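Local coordinates for dihydropteroate synthase (Xanthomonas albilineans, PDB 6Q62), which probably catalyses the condensation of 4-aminobenzoate with 6-hydroxymethyl-7,8-dihydropterin diphosphate to give 7,8-dihydropteroate, the precursor of folates, at residues Gly117-Val122 and Leu137-Val142; Val107-Val112 and Leu131-Asp136; Val141-Met146 and Arg185-Asp190. All blocks are in the same frame, centred on the assembly; numbering follows the deposited sequence.

Contact 1: residues Gly117-Val122 and Leu137-Val142. With 6GU (6-chloroguanine), chain E.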
# COMPACT_ATOMS: atom_id res chain seq x y z
N GLY A 117 -8.67 26.39 -10.26
CA GLY A 117 -10.00 25.88 -10.56
C GLY A 117 -10.73 25.26 -9.39
O GLY A 117 -11.82 24.73 -9.57
N MET A 118 -10.15 25.34 -8.20
CA MET A 118 -10.75 24.73 -7.01
C MET A 118 -10.11 25.41 -5.82
O MET A 118 -8.96 25.86 -5.91
CB MET A 118 -10.47 23.19 -6.98
CG MET A 118 -10.84 22.51 -5.65
SD MET A 118 -10.37 20.74 -5.60
CE MET A 118 -11.43 20.11 -6.87
N ILE A 119 -10.84 25.47 -4.72
CA ILE A 119 -10.37 26.05 -3.46
C ILE A 119 -10.40 24.95 -2.44
O ILE A 119 -11.40 24.26 -2.29
CB ILE A 119 -11.23 27.28 -3.04
CG1 ILE A 119 -11.01 28.43 -4.06
CG2 ILE A 119 -10.88 27.77 -1.61
CD1 ILE A 119 -12.13 29.45 -4.14
N ASN A 120 -9.28 24.79 -1.72
CA ASN A 120 -9.19 23.78 -0.66
C ASN A 120 -9.05 24.59 0.62
O ASN A 120 -8.00 25.17 0.87
CB ASN A 120 -8.01 22.83 -0.90
CG ASN A 120 -7.73 22.00 0.32
OD1 ASN A 120 -8.62 21.76 1.12
ND2 ASN A 120 -6.48 21.56 0.48
N ASP A 121 -10.12 24.65 1.40
CA ASP A 121 -10.14 25.50 2.59
C ASP A 121 -10.15 24.75 3.92
O ASP A 121 -11.19 24.25 4.32
CB ASP A 121 -11.31 26.48 2.50
CG ASP A 121 -11.33 27.53 3.61
OD1 ASP A 121 -10.42 27.54 4.45
OD2 ASP A 121 -12.26 28.34 3.62
N VAL A 122 -9.03 24.79 4.63
CA VAL A 122 -8.88 24.17 5.94
C VAL A 122 -9.85 24.75 6.98
O VAL A 122 -10.14 24.08 7.98
CB VAL A 122 -7.41 24.17 6.47
CG1 VAL A 122 -6.50 23.33 5.59
CG2 VAL A 122 -6.86 25.59 6.66
N LEU A 137 -17.04 32.99 -7.28
CA LEU A 137 -16.05 32.36 -8.15
C LEU A 137 -16.55 31.15 -8.93
O LEU A 137 -15.97 30.83 -9.96
CB LEU A 137 -14.79 32.01 -7.35
CG LEU A 137 -14.01 33.25 -6.83
CD1 LEU A 137 -13.03 32.86 -5.73
CD2 LEU A 137 -13.33 34.01 -7.98
N ARG A 138 -17.60 30.47 -8.45
CA ARG A 138 -18.21 29.31 -9.12
C ARG A 138 -17.20 28.19 -9.41
O ARG A 138 -17.15 27.65 -10.52
CB ARG A 138 -18.98 29.75 -10.39
CG ARG A 138 -20.09 30.76 -10.08
CD ARG A 138 -21.05 30.86 -11.25
NE ARG A 138 -21.84 32.09 -11.22
CZ ARG A 138 -22.97 32.25 -10.53
NH1 ARG A 138 -23.44 31.26 -9.78
NH2 ARG A 138 -23.63 33.40 -10.57
N VAL A 139 -16.36 27.89 -8.42
CA VAL A 139 -15.40 26.80 -8.53
C VAL A 139 -15.70 25.79 -7.41
O VAL A 139 -16.23 26.19 -6.36
CB VAL A 139 -13.89 27.28 -8.42
CG1 VAL A 139 -13.46 28.12 -9.63
CG2 VAL A 139 -13.63 28.03 -7.12
N PRO A 140 -15.25 24.52 -7.55
CA PRO A 140 -15.43 23.57 -6.45
C PRO A 140 -14.67 24.00 -5.20
O PRO A 140 -13.64 24.67 -5.30
CB PRO A 140 -14.86 22.25 -7.01
CG PRO A 140 -14.95 22.41 -8.53
CD PRO A 140 -14.68 23.87 -8.74
N VAL A 141 -15.12 23.53 -4.05
CA VAL A 141 -14.49 23.91 -2.77
C VAL A 141 -14.47 22.73 -1.82
O VAL A 141 -15.47 22.03 -1.67
CB VAL A 141 -15.14 25.17 -2.12
CG1 VAL A 141 -16.63 24.93 -1.84
CG2 VAL A 141 -14.40 25.55 -0.82
N VAL A 142 -13.34 22.54 -1.14
CA VAL A 142 -13.21 21.50 -0.13
C VAL A 142 -13.50 22.14 1.22
O VAL A 142 -12.82 23.09 1.60
CB VAL A 142 -11.79 20.87 -0.10
CG1 VAL A 142 -11.71 19.77 0.97
CG2 VAL A 142 -11.38 20.33 -1.48
CL6 6GU E . -5.78 16.52 5.35
N1 6GU E . -6.94 18.07 3.80
C2 6GU E . -7.01 19.29 3.13
N2 6GU E . -8.15 19.50 2.49
N3 6GU E . -6.02 20.26 3.12
C4 6GU E . -4.91 19.94 3.88
C5 6GU E . -4.79 18.72 4.60
C6 6GU E . -5.84 17.87 4.49
N7 6GU E . -3.57 18.72 5.27
C8 6GU E . -2.99 19.94 4.94
N9 6GU E . -3.77 20.69 4.10
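Ile119 and Asn120 pair in parallel with Val141 and Val142, and three backbone hydrogen bonds join the strands: Ile119 N to Pro140 O, Val142 N to Ile119 O at 2.8 Å, and Asp121 N to Val142 O. Ile119 O thus meets both Val142 N and, in a CA-H...O contact, Val141 CA. Around Ile119 the packing is aliphatic. Ile119 keeps CG1 beside its backbone N (chi1 -67°), which carries CD1 back toward the start of the other segment; there it meets Val139 CG2 at 3.6 Å and Leu137 CD1 at 3.9 Å, crossing both side chains at about a right angle. Met108 of helix 105-114 adds to this cluster. Strands 118-121 and 141-144 are the two strands of a beta-alpha-beta unit in the TIM-barrel fold of the pterin-binding enzymes, with helix 130-137 as the connection. The face bearing Asn120 and Val142 looks into the barrel. Here Met118 CE touches Pro140 CB, while Val142 CB lies 3.5 Å from Asn120 OD1 and flanks the amide. With CG anti to its backbone N (chi1 168°), Asn120 presents both ends of that amide to 6-chloroguanine: OD1 accepts from ligand N2 at 2.7 Å in an almost straight bond (177°), and ND2 donates to N3 at 3.0 Å. Asp61 OD2 also accepts from ND2, which probably helps to fix which end of the amide faces which ligand nitrogen. Ahead of the paired residues, Gly117 O is buried against Pro140 CD without a hydrogen-bonding partner.

Contact 2: residues Val107-Val112 and Leu131-Asp136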
# COMPACT_ATOMS: atom_id res chain seq x y z
N VAL A 107 -6.94 35.61 -1.27
CA VAL A 107 -6.09 34.64 -1.98
C VAL A 107 -6.97 33.79 -2.88
O VAL A 107 -6.59 33.51 -4.01
CB VAL A 107 -5.25 33.78 -1.00
CG1 VAL A 107 -4.34 32.80 -1.77
CG2 VAL A 107 -4.41 34.67 -0.08
N MET A 108 -8.17 33.41 -2.40
CA MET A 108 -9.09 32.63 -3.24
C MET A 108 -9.40 33.37 -4.54
O MET A 108 -9.30 32.78 -5.61
CB MET A 108 -10.41 32.36 -2.49
CG MET A 108 -10.22 31.57 -1.22
SD MET A 108 -11.83 31.32 -0.43
CE MET A 108 -11.33 30.64 1.11
N ARG A 109 -9.78 34.67 -4.44
CA ARG A 109 -10.10 35.45 -5.64
C ARG A 109 -8.92 35.62 -6.56
O ARG A 109 -9.05 35.43 -7.78
CB ARG A 109 -10.66 36.82 -5.23
CG ARG A 109 -12.00 36.72 -4.50
CD ARG A 109 -12.53 38.12 -4.25
NE ARG A 109 -13.82 38.10 -3.56
CZ ARG A 109 -15.00 38.06 -4.17
NH1 ARG A 109 -15.07 37.96 -5.50
NH2 ARG A 109 -16.11 38.09 -3.46
N ALA A 110 -7.77 36.01 -6.02
CA ALA A 110 -6.56 36.21 -6.83
C ALA A 110 -6.09 34.90 -7.47
O ALA A 110 -5.69 34.90 -8.64
CB ALA A 110 -5.44 36.81 -5.97
N ALA A 111 -6.18 33.79 -6.74
CA ALA A 111 -5.75 32.49 -7.26
C ALA A 111 -6.63 32.02 -8.41
O ALA A 111 -6.09 31.59 -9.43
CB ALA A 111 -5.73 31.46 -6.16
N VAL A 112 -7.96 32.19 -8.29
CA VAL A 112 -8.87 31.83 -9.38
C VAL A 112 -8.64 32.72 -10.60
O VAL A 112 -8.58 32.21 -11.71
CB VAL A 112 -10.35 31.78 -8.93
CG1 VAL A 112 -11.29 31.58 -10.12
CG2 VAL A 112 -10.55 30.66 -7.91
N LEU A 131 -17.33 32.72 2.07
CA LEU A 131 -18.60 32.24 1.47
C LEU A 131 -18.94 33.07 0.25
O LEU A 131 -19.18 32.51 -0.80
CB LEU A 131 -19.75 32.24 2.48
CG LEU A 131 -19.69 31.23 3.64
CD1 LEU A 131 -20.70 31.60 4.74
CD2 LEU A 131 -19.97 29.80 3.16
N ASP A 132 -18.85 34.43 0.35
CA ASP A 132 -19.09 35.34 -0.77
C ASP A 132 -18.10 35.08 -1.92
O ASP A 132 -18.50 35.07 -3.07
CB ASP A 132 -18.95 36.78 -0.27
CG ASP A 132 -19.33 37.89 -1.24
OD1 ASP A 132 -20.49 37.94 -1.64
OD2 ASP A 132 -18.45 38.74 -1.54
N ALA A 133 -16.79 34.89 -1.61
CA ALA A 133 -15.82 34.62 -2.67
C ALA A 133 -16.14 33.31 -3.42
O ALA A 133 -16.24 33.29 -4.66
CB ALA A 133 -14.39 34.59 -2.10
N VAL A 134 -16.35 32.23 -2.71
CA VAL A 134 -16.62 30.96 -3.39
C VAL A 134 -17.95 31.03 -4.17
O VAL A 134 -17.98 30.56 -5.32
CB VAL A 134 -16.49 29.75 -2.45
CG1 VAL A 134 -16.87 28.46 -3.14
CG2 VAL A 134 -15.06 29.65 -1.92
N ALA A 135 -19.00 31.70 -3.60
CA ALA A 135 -20.28 31.83 -4.31
C ALA A 135 -20.07 32.60 -5.63
O ALA A 135 -20.58 32.17 -6.66
CB ALA A 135 -21.30 32.53 -3.43
N ASP A 136 -19.23 33.67 -5.62
CA ASP A 136 -18.91 34.46 -6.81
C ASP A 136 -18.03 33.74 -7.80
O ASP A 136 -18.15 33.93 -9.01
CB ASP A 136 -18.14 35.74 -6.40
CG ASP A 136 -18.95 36.87 -5.80
OD1 ASP A 136 -20.19 36.76 -5.77
OD2 ASP A 136 -18.33 37.88 -5.37
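Arg109 reaches across from helix 105-114 to helix 130-137 and lies along Ala133 on the way to two aspartates. From CB the chain runs fully extended through CG and CD to NE. Arg109 CG passes 4.0 Å from Ala133 CB, and NE comes slightly nearer to the same methyl. Beyond NE the guanidinium of Arg109 lays one face over the helix backbone, with Ala133 CA 3.5 Å above its plane and toward its rim. The edge does the ionic work. Arg109 NH2 is 2.9 Å from Asp136 OD2 and Arg109 NH1 3.3 Å, so two nitrogens grip a single oxygen that sits in the guanidinium plane. NH1 uses the anti lone pair of OD2, whereas NH2 comes from above the carboxylate plane. Arg109 NH2 also makes a salt bridge with Asp132 OD2 at 3.1 Å, one helical turn before Asp136; the two acids thus share one positive charge, which probably eases their mutual repulsion. On the buried side, Met108 SD rests on Val134 CG2 at 3.9 Å. The short helical segments run nearly parallel, 22° apart with axes 9.7 Å from each other, as expected of successive helices in the outer layer of a TIM barrel, here bridged at the surface by a salt-bridge network.

Contact 3: residues Val141-Met146 and Arg185-Asp190. With 6GU (6-chloroguanine), chain E.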
# COMPACT_ATOMS: atom_id res chain seq x y z
N VAL A 141 -15.12 23.53 -4.05
CA VAL A 141 -14.49 23.91 -2.77
C VAL A 141 -14.47 22.73 -1.82
O VAL A 141 -15.47 22.03 -1.67
CB VAL A 141 -15.14 25.17 -2.12
CG1 VAL A 141 -16.63 24.93 -1.84
CG2 VAL A 141 -14.40 25.55 -0.82
N VAL A 142 -13.34 22.54 -1.14
CA VAL A 142 -13.21 21.50 -0.13
C VAL A 142 -13.50 22.14 1.22
O VAL A 142 -12.82 23.09 1.60
CB VAL A 142 -11.79 20.87 -0.10
CG1 VAL A 142 -11.71 19.77 0.97
CG2 VAL A 142 -11.38 20.33 -1.48
N LEU A 143 -14.43 21.56 1.98
CA LEU A 143 -14.75 21.98 3.32
C LEU A 143 -14.13 20.98 4.29
O LEU A 143 -14.58 19.84 4.38
CB LEU A 143 -16.28 22.04 3.51
CG LEU A 143 -17.09 22.86 2.46
CD1 LEU A 143 -18.59 22.70 2.69
CD2 LEU A 143 -16.71 24.37 2.50
N MET A 144 -13.10 21.40 4.99
CA MET A 144 -12.39 20.50 5.89
C MET A 144 -12.78 20.75 7.34
O MET A 144 -13.17 21.88 7.69
CB MET A 144 -10.87 20.72 5.69
CG MET A 144 -10.01 19.57 6.24
SD MET A 144 -8.28 20.04 6.46
CE MET A 144 -8.39 20.91 8.03
N HIS A 145 -12.65 19.73 8.19
CA HIS A 145 -12.89 19.89 9.61
C HIS A 145 -11.59 20.20 10.34
O HIS A 145 -10.60 19.49 10.23
CB HIS A 145 -13.53 18.65 10.25
CG HIS A 145 -13.63 18.76 11.75
ND1 HIS A 145 -12.61 18.33 12.59
CD2 HIS A 145 -14.62 19.28 12.52
CE1 HIS A 145 -13.00 18.60 13.83
NE2 HIS A 145 -14.21 19.16 13.84
N MET A 146 -11.61 21.27 11.13
CA MET A 146 -10.54 21.56 12.06
C MET A 146 -11.17 22.25 13.27
O MET A 146 -12.13 22.98 13.08
CB MET A 146 -9.29 22.25 11.46
CG MET A 146 -9.41 23.73 11.26
SD MET A 146 -7.92 24.40 10.53
CE MET A 146 -6.83 24.35 11.90
N ARG A 185 -23.29 20.69 -5.90
CA ARG A 185 -22.47 19.89 -6.82
C ARG A 185 -21.01 20.32 -6.84
O ARG A 185 -20.17 19.61 -7.40
CB ARG A 185 -23.04 19.94 -8.25
CG ARG A 185 -24.39 19.22 -8.39
CD ARG A 185 -25.07 19.55 -9.70
NE ARG A 185 -25.73 20.85 -9.67
CZ ARG A 185 -26.47 21.34 -10.67
NH1 ARG A 185 -26.66 20.63 -11.78
NH2 ARG A 185 -27.03 22.54 -10.56
N ARG A 186 -20.72 21.51 -6.29
CA ARG A 186 -19.35 22.03 -6.27
C ARG A 186 -18.68 21.75 -4.91
O ARG A 186 -17.55 22.16 -4.70
CB ARG A 186 -19.38 23.55 -6.57
CG ARG A 186 -19.58 23.84 -8.08
CD ARG A 186 -19.58 25.31 -8.41
NE ARG A 186 -19.82 25.51 -9.84
CZ ARG A 186 -20.88 26.13 -10.34
NH1 ARG A 186 -21.79 26.66 -9.53
NH2 ARG A 186 -21.02 26.26 -11.65
N LEU A 187 -19.37 21.09 -3.98
CA LEU A 187 -18.81 20.85 -2.65
C LEU A 187 -18.09 19.53 -2.53
O LEU A 187 -18.53 18.53 -3.09
CB LEU A 187 -19.91 20.89 -1.58
CG LEU A 187 -20.75 22.17 -1.47
CD1 LEU A 187 -21.79 22.04 -0.38
CD2 LEU A 187 -19.88 23.40 -1.22
N LEU A 188 -17.02 19.51 -1.70
CA LEU A 188 -16.29 18.31 -1.30
C LEU A 188 -16.13 18.47 0.20
O LEU A 188 -16.12 19.62 0.68
CB LEU A 188 -14.89 18.22 -1.94
CG LEU A 188 -14.86 18.08 -3.47
CD1 LEU A 188 -14.69 19.42 -4.13
CD2 LEU A 188 -13.70 17.19 -3.89
N ILE A 189 -16.04 17.35 0.93
CA ILE A 189 -15.82 17.44 2.38
C ILE A 189 -14.59 16.65 2.76
O ILE A 189 -14.16 15.77 2.02
CB ILE A 189 -17.06 17.05 3.21
CG1 ILE A 189 -17.50 15.57 2.92
CG2 ILE A 189 -18.17 18.09 3.01
CD1 ILE A 189 -18.67 15.07 3.79
N ASP A 190 -14.01 16.97 3.92
CA ASP A 190 -12.78 16.31 4.33
C ASP A 190 -12.79 16.28 5.86
O ASP A 190 -12.95 17.35 6.48
CB ASP A 190 -11.62 17.16 3.80
CG ASP A 190 -10.23 16.68 4.11
OD1 ASP A 190 -10.06 15.93 5.09
OD2 ASP A 190 -9.31 17.09 3.41
CL6 6GU E . -5.78 16.52 5.35
N1 6GU E . -6.94 18.07 3.80
C2 6GU E . -7.01 19.29 3.13
N2 6GU E . -8.15 19.50 2.49
N3 6GU E . -6.02 20.26 3.12
C4 6GU E . -4.91 19.94 3.88
C5 6GU E . -4.79 18.72 4.60
C6 6GU E . -5.84 17.87 4.49
N7 6GU E . -3.57 18.72 5.27
C8 6GU E . -2.99 19.94 4.94
N9 6GU E . -3.77 20.69 4.10
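Met144 and Asp190 lie side by side at the ligand end of two parallel strands, with Met144 CG 3.6 Å from Asp190 CG. Five backbone hydrogen bonds join the strands, from Val141 N to Arg186 O at one end to His145 N to Asp190 O at the other. Packing is tight on the face bearing Leu143 and Leu187: Leu187 CD2 lies 3.6 Å from Val141 CG1 and also touches Leu143 CD1, under helix 162-179. Just before the second strand the contact is looser: the partly exposed Arg186 joins through its backbone O, its side chain turning off from strand 141-144. Across the sheet, the face with Val142, Met144 and Asp190 borders the pocket. Met144 runs near-extended through chi1 and chi2 (both -162°), bringing Met144 SD to 3.6 Å from N1 and C2 of 6-chloroguanine; the bend at chi3 turns only CE. Asp190 sets CG anti to its backbone N (chi1 179°), which points the carboxylate along the ligand's edge: Asp190 OD2 accepts from ligand N2 at 2.8 Å, while OD1 is held by Gly192 N. This grip on the exocyclic amine is consistent with a site made for the 2-amino edge of a pterin ring.

Among the elements joined here, helix 105-114 comes first from the N terminus, then strand 118-121, helix 130-137 and strand 141-144. Contact 2 closes the loop from the first helix to the second, and contact 1 the loop from the first strand to the next. Each loop opens before the other has closed, so the two cross: neighbouring helices are tied outside the barrel and neighbouring strands within its wall, with Ile119 CD1 touching both Met108 and Val134 between the layers. Contact 3 begins on strand 141-144, where contact 1 ends, and runs over helix 162-179 to strand 187-190. Sharing Val141 and Val142, contacts 1 and 3 bring three adjacent strands side by side beside 6-chloroguanine.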